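PDB 5HZL: Lmo2445 protein from Listeria monocytogenes EGD-e, which is a secreted, internalin-like leucine-rich-repeat protein that binds calcium ions and whose biological role is not yet known. Local coordinates for residues L239-N245 with H275-L281. Numbering follows the deposited sequence.
Sequences LIIIKDN and HLLEISL
Lys243 and Glu278 face each other in a hydrogen-bonded pair of two antiparallel strands, and their side chains run side by side off the same face. The glutamate is extended to its carboxylate, whereas the lysine bends at chi3 (-67°) and brings NZ to 3.4 Å from Glu278 OE2, a salt bridge. Ile241 and Ser280 share this face, their CB atoms 4.2 Å apart. Beneath both pairs the backbone is joined by reciprocal N-H to O bonds, among them Ser280 N to Ile241 O at 2.9 Å.

The other face is apolar along most of its length. Ile240 meets both its neighbours there through the CG1 branch, which stands anti to the backbone N (chi1 174°): its CD1 lies 3.9 Å from Ile279 CG2 and its CG1 touches Leu281 CD2.

At the far end of the pairing Asp244 reaches His275, carboxylate and imidazole planes 30° apart. His275 ND1 donates to the syn lone pair of Asp244 OD1 (3.1 Å) in a clearly bent bond and more weakly to OD2, while NE2 bonds to Gln271 O; together these fix the ring's rotation. Asn245 closes the pairing twice: its N donates to Leu276 O (2.8 Å), and its OD1 receives Leu276 N from above the amide plane.

Strand 273-281 is the middle strand of the five-stranded mixed sheet in the C-terminal domain, whose family is grouped with the E-set folds. Strand 290-298 flanks it on one side and 240-244 on the other; 240-244 in turn forms a β-hairpin with the edge strand 247-250. Ile225 of helix 223-227 packs against both Ile279 and Leu281, and Phe224 against Leu281.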
ATOM      1  N   LEU A 239      22.920 -15.229  -1.905  1.00 84.88           N
ATOM      2  CA  LEU A 239      24.136 -14.453  -2.163  1.00 85.82           C
ATOM      3  C   LEU A 239      23.920 -12.950  -1.948  1.00 78.80           C
ATOM      4  O   LEU A 239      22.789 -12.464  -2.003  1.00 74.52           O
ATOM      5  CB  LEU A 239      24.685 -14.715  -3.582  1.00 91.96           C
ATOM      6  CG  LEU A 239      25.243 -16.109  -3.956  1.00 99.38           C
ATOM      7  CD1 LEU A 239      24.224 -17.247  -3.827  1.00101.32           C
ATOM      8  CD2 LEU A 239      25.820 -16.083  -5.372  1.00101.22           C
ATOM      9  N   ILE A 240      25.023 -12.234  -1.704  1.00 75.51           N
ATOM     10  CA  ILE A 240      25.025 -10.772  -1.466  1.00 69.41           C
ATOM     11  C   ILE A 240      26.190 -10.074  -2.199  1.00 66.70           C
ATOM     12  O   ILE A 240      27.323 -10.540  -2.154  1.00 69.84           O
ATOM     13  CB  ILE A 240      25.011 -10.453   0.041  1.00 68.51           C
ATOM     14  CG1 ILE A 240      25.173  -8.950   0.275  1.00 68.91           C
ATOM     15  CG2 ILE A 240      26.129 -11.180   0.766  1.00 72.97           C
ATOM     16  CD1 ILE A 240      25.001  -8.533   1.725  1.00 69.48           C
ATOM     17  N   ILE A 241      25.884  -8.966  -2.878  1.00 61.80           N
ATOM     18  CA  ILE A 241      26.850  -8.191  -3.668  1.00 60.64           C
ATOM     19  C   ILE A 241      26.829  -6.727  -3.234  1.00 58.34           C
ATOM     20  O   ILE A 241      25.773  -6.190  -2.938  1.00 57.72           O
ATOM     21  CB  ILE A 241      26.529  -8.240  -5.202  1.00 61.75           C
ATOM     22  CG1 ILE A 241      26.591  -9.669  -5.790  1.00 63.57           C
ATOM     23  CG2 ILE A 241      27.465  -7.334  -6.004  1.00 62.62           C
ATOM     24  CD1 ILE A 241      25.458 -10.596  -5.402  1.00 63.28           C
ATOM     25  N   ILE A 242      28.004  -6.098  -3.191  1.00 59.19           N
ATOM     26  CA  ILE A 242      28.179  -4.684  -2.825  1.00 57.87           C
ATOM     27  C   ILE A 242      28.728  -3.972  -4.062  1.00 57.25           C
ATOM     28  O   ILE A 242      29.753  -4.372  -4.599  1.00 60.14           O
ATOM     29  CB  ILE A 242      29.096  -4.488  -1.582  1.00 59.27           C
ATOM     30  CG1 ILE A 242      28.312  -4.683  -0.272  1.00 58.58           C
ATOM     31  CG2 ILE A 242      29.610  -3.056  -1.491  1.00 60.22           C
ATOM     32  CD1 ILE A 242      27.664  -6.033  -0.091  1.00 59.19           C
ATOM     33  N   LYS A 243      28.044  -2.925  -4.508  1.00 56.23           N
ATOM     34  CA  LYS A 243      28.462  -2.188  -5.690  1.00 58.11           C
ATOM     35  C   LYS A 243      28.659  -0.730  -5.383  1.00 58.11           C
ATOM     36  O   LYS A 243      28.105  -0.209  -4.420  1.00 57.29           O
ATOM     37  CB  LYS A 243      27.443  -2.341  -6.808  1.00 58.88           C
ATOM     38  CG  LYS A 243      27.167  -3.792  -7.115  1.00 61.35           C
ATOM     39  CD  LYS A 243      26.398  -4.014  -8.399  1.00 63.85           C
ATOM     40  CE  LYS A 243      24.988  -3.495  -8.345  1.00 63.25           C
ATOM     41  NZ  LYS A 243      24.365  -3.794  -9.660  1.00 66.05           N
ATOM     42  N   ASP A 244      29.452  -0.084  -6.228  1.00 60.09           N
ATOM     43  CA  ASP A 244      29.774   1.323  -6.097  1.00 61.94           C
ATOM     44  C   ASP A 244      29.585   1.949  -7.466  1.00 61.47           C
ATOM     45  O   ASP A 244      30.312   1.622  -8.391  1.00 63.27           O
ATOM     46  CB  ASP A 244      31.222   1.460  -5.636  1.00 66.93           C
ATOM     47  CG  ASP A 244      31.654   2.903  -5.457  1.00 71.03           C
ATOM     48  OD1 ASP A 244      30.803   3.751  -5.097  1.00 72.57           O
ATOM     49  OD2 ASP A 244      32.862   3.185  -5.661  1.00 76.42           O
ATOM     50  N   ASN A 245      28.600   2.836  -7.585  1.00 60.62           N
ATOM     51  CA  ASN A 245      28.282   3.502  -8.845  1.00 62.56           C
ATOM     52  C   ASN A 245      28.032   2.485  -9.964  1.00 63.80           C
ATOM     53  O   ASN A 245      28.488   2.658 -11.097  1.00 66.94           O
ATOM     54  CB  ASN A 245      29.371   4.524  -9.225  1.00 64.69           C
ATOM     55  CG  ASN A 245      29.429   5.708  -8.268  1.00 64.28           C
ATOM     56  OD1 ASN A 245      28.395   6.232  -7.841  1.00 62.50           O
ATOM     57  ND2 ASN A 245      30.638   6.159  -7.953  1.00 65.10           N
ATOM     58  N   HIS A 275      29.406   8.890  -4.481  1.00 67.18           N
ATOM     59  CA  HIS A 275      29.364   7.438  -4.590  1.00 66.93           C
ATOM     60  C   HIS A 275      27.960   6.926  -4.259  1.00 64.56           C
ATOM     61  O   HIS A 275      27.363   7.323  -3.258  1.00 64.65           O
ATOM     62  CB  HIS A 275      30.375   6.783  -3.635  1.00 68.43           C
ATOM     63  CG  HIS A 275      31.810   7.075  -3.956  1.00 73.49           C
ATOM     64  ND1 HIS A 275      32.535   6.346  -4.879  1.00 76.42           N
ATOM     65  CD2 HIS A 275      32.665   8.004  -3.461  1.00 76.83           C
ATOM     66  CE1 HIS A 275      33.767   6.820  -4.948  1.00 78.50           C
ATOM     67  NE2 HIS A 275      33.873   7.826  -4.098  1.00 80.13           N
ATOM     68  N   LEU A 276      27.439   6.051  -5.111  1.00 61.93           N
ATOM     69  CA  LEU A 276      26.136   5.445  -4.907  1.00 58.78           C
ATOM     70  C   LEU A 276      26.442   3.989  -4.560  1.00 57.57           C
ATOM     71  O   LEU A 276      26.909   3.220  -5.402  1.00 57.44           O
ATOM     72  CB  LEU A 276      25.282   5.551  -6.166  1.00 58.62           C
ATOM     73  CG  LEU A 276      23.882   4.951  -6.068  1.00 57.57           C
ATOM     74  CD1 LEU A 276      23.093   5.666  -4.974  1.00 57.41           C
ATOM     75  CD2 LEU A 276      23.168   5.024  -7.411  1.00 58.29           C
ATOM     76  N   LEU A 277      26.197   3.619  -3.312  1.00 56.54           N
ATOM     77  CA  LEU A 277      26.469   2.267  -2.849  1.00 56.19           C
ATOM     78  C   LEU A 277      25.215   1.433  -2.920  1.00 55.25           C
ATOM     79  O   LEU A 277      24.133   1.909  -2.625  1.00 54.96           O
ATOM     80  CB  LEU A 277      27.019   2.325  -1.436  1.00 56.05           C
ATOM     81  CG  LEU A 277      28.399   2.989  -1.408  1.00 57.79           C
ATOM     82  CD1 LEU A 277      28.754   3.477  -0.021  1.00 59.75           C
ATOM     83  CD2 LEU A 277      29.458   2.049  -1.953  1.00 58.82           C
ATOM     84  N   GLU A 278      25.370   0.180  -3.308  1.00 56.17           N
ATOM     85  CA  GLU A 278      24.238  -0.704  -3.440  1.00 55.45           C
ATOM     86  C   GLU A 278      24.505  -2.086  -2.862  1.00 53.62           C
ATOM     87  O   GLU A 278      25.570  -2.649  -3.061  1.00 53.54           O
ATOM     88  CB  GLU A 278      23.862  -0.797  -4.921  1.00 58.26           C
ATOM     89  CG  GLU A 278      22.740  -1.780  -5.247  1.00 60.50           C
ATOM     90  CD  GLU A 278      22.331  -1.763  -6.713  1.00 63.42           C
ATOM     91  OE1 GLU A 278      22.209  -0.665  -7.305  1.00 64.52           O
ATOM     92  OE2 GLU A 278      22.101  -2.860  -7.270  1.00 66.47           O
ATOM     93  N   ILE A 279      23.518  -2.600  -2.137  1.00 51.15           N
ATOM     94  CA  ILE A 279      23.552  -3.923  -1.553  1.00 51.34           C
ATOM     95  C   ILE A 279      22.515  -4.672  -2.374  1.00 50.52           C
ATOM     96  O   ILE A 279      21.343  -4.356  -2.312  1.00 47.84           O
ATOM     97  CB  ILE A 279      23.150  -3.927  -0.071  1.00 51.27           C
ATOM     98  CG1 ILE A 279      24.110  -3.053   0.735  1.00 53.23           C
ATOM     99  CG2 ILE A 279      23.171  -5.349   0.474  1.00 51.80           C
ATOM    100  CD1 ILE A 279      23.755  -2.910   2.205  1.00 53.68           C
ATOM    101  N   SER A 280      22.963  -5.646  -3.156  1.00 52.91           N
ATOM    102  CA  SER A 280      22.109  -6.453  -4.014  1.00 53.17           C
ATOM    103  C   SER A 280      21.986  -7.843  -3.404  1.00 55.36           C
ATOM    104  O   SER A 280      22.984  -8.525  -3.228  1.00 58.52           O
ATOM    105  CB  SER A 280      22.741  -6.523  -5.399  1.00 54.69           C
ATOM    106  OG  SER A 280      22.054  -7.417  -6.248  1.00 57.26           O
ATOM    107  N   LEU A 281      20.760  -8.251  -3.094  1.00 56.33           N
ATOM    108  CA  LEU A 281      20.454  -9.554  -2.488  1.00 58.70           C
ATOM    109  C   LEU A 281      19.769 -10.424  -3.530  1.00 60.72           C
ATOM    110  O   LEU A 281      19.106  -9.897  -4.412  1.00 61.10           O
ATOM    111  CB  LEU A 281      19.499  -9.331  -1.330  1.00 58.34           C
ATOM    112  CG  LEU A 281      19.960  -8.222  -0.377  1.00 58.83           C
ATOM    113  CD1 LEU A 281      18.883  -7.884   0.639  1.00 58.93           C
ATOM    114  CD2 LEU A 281      21.263  -8.598   0.304  1.00 60.38           C
TER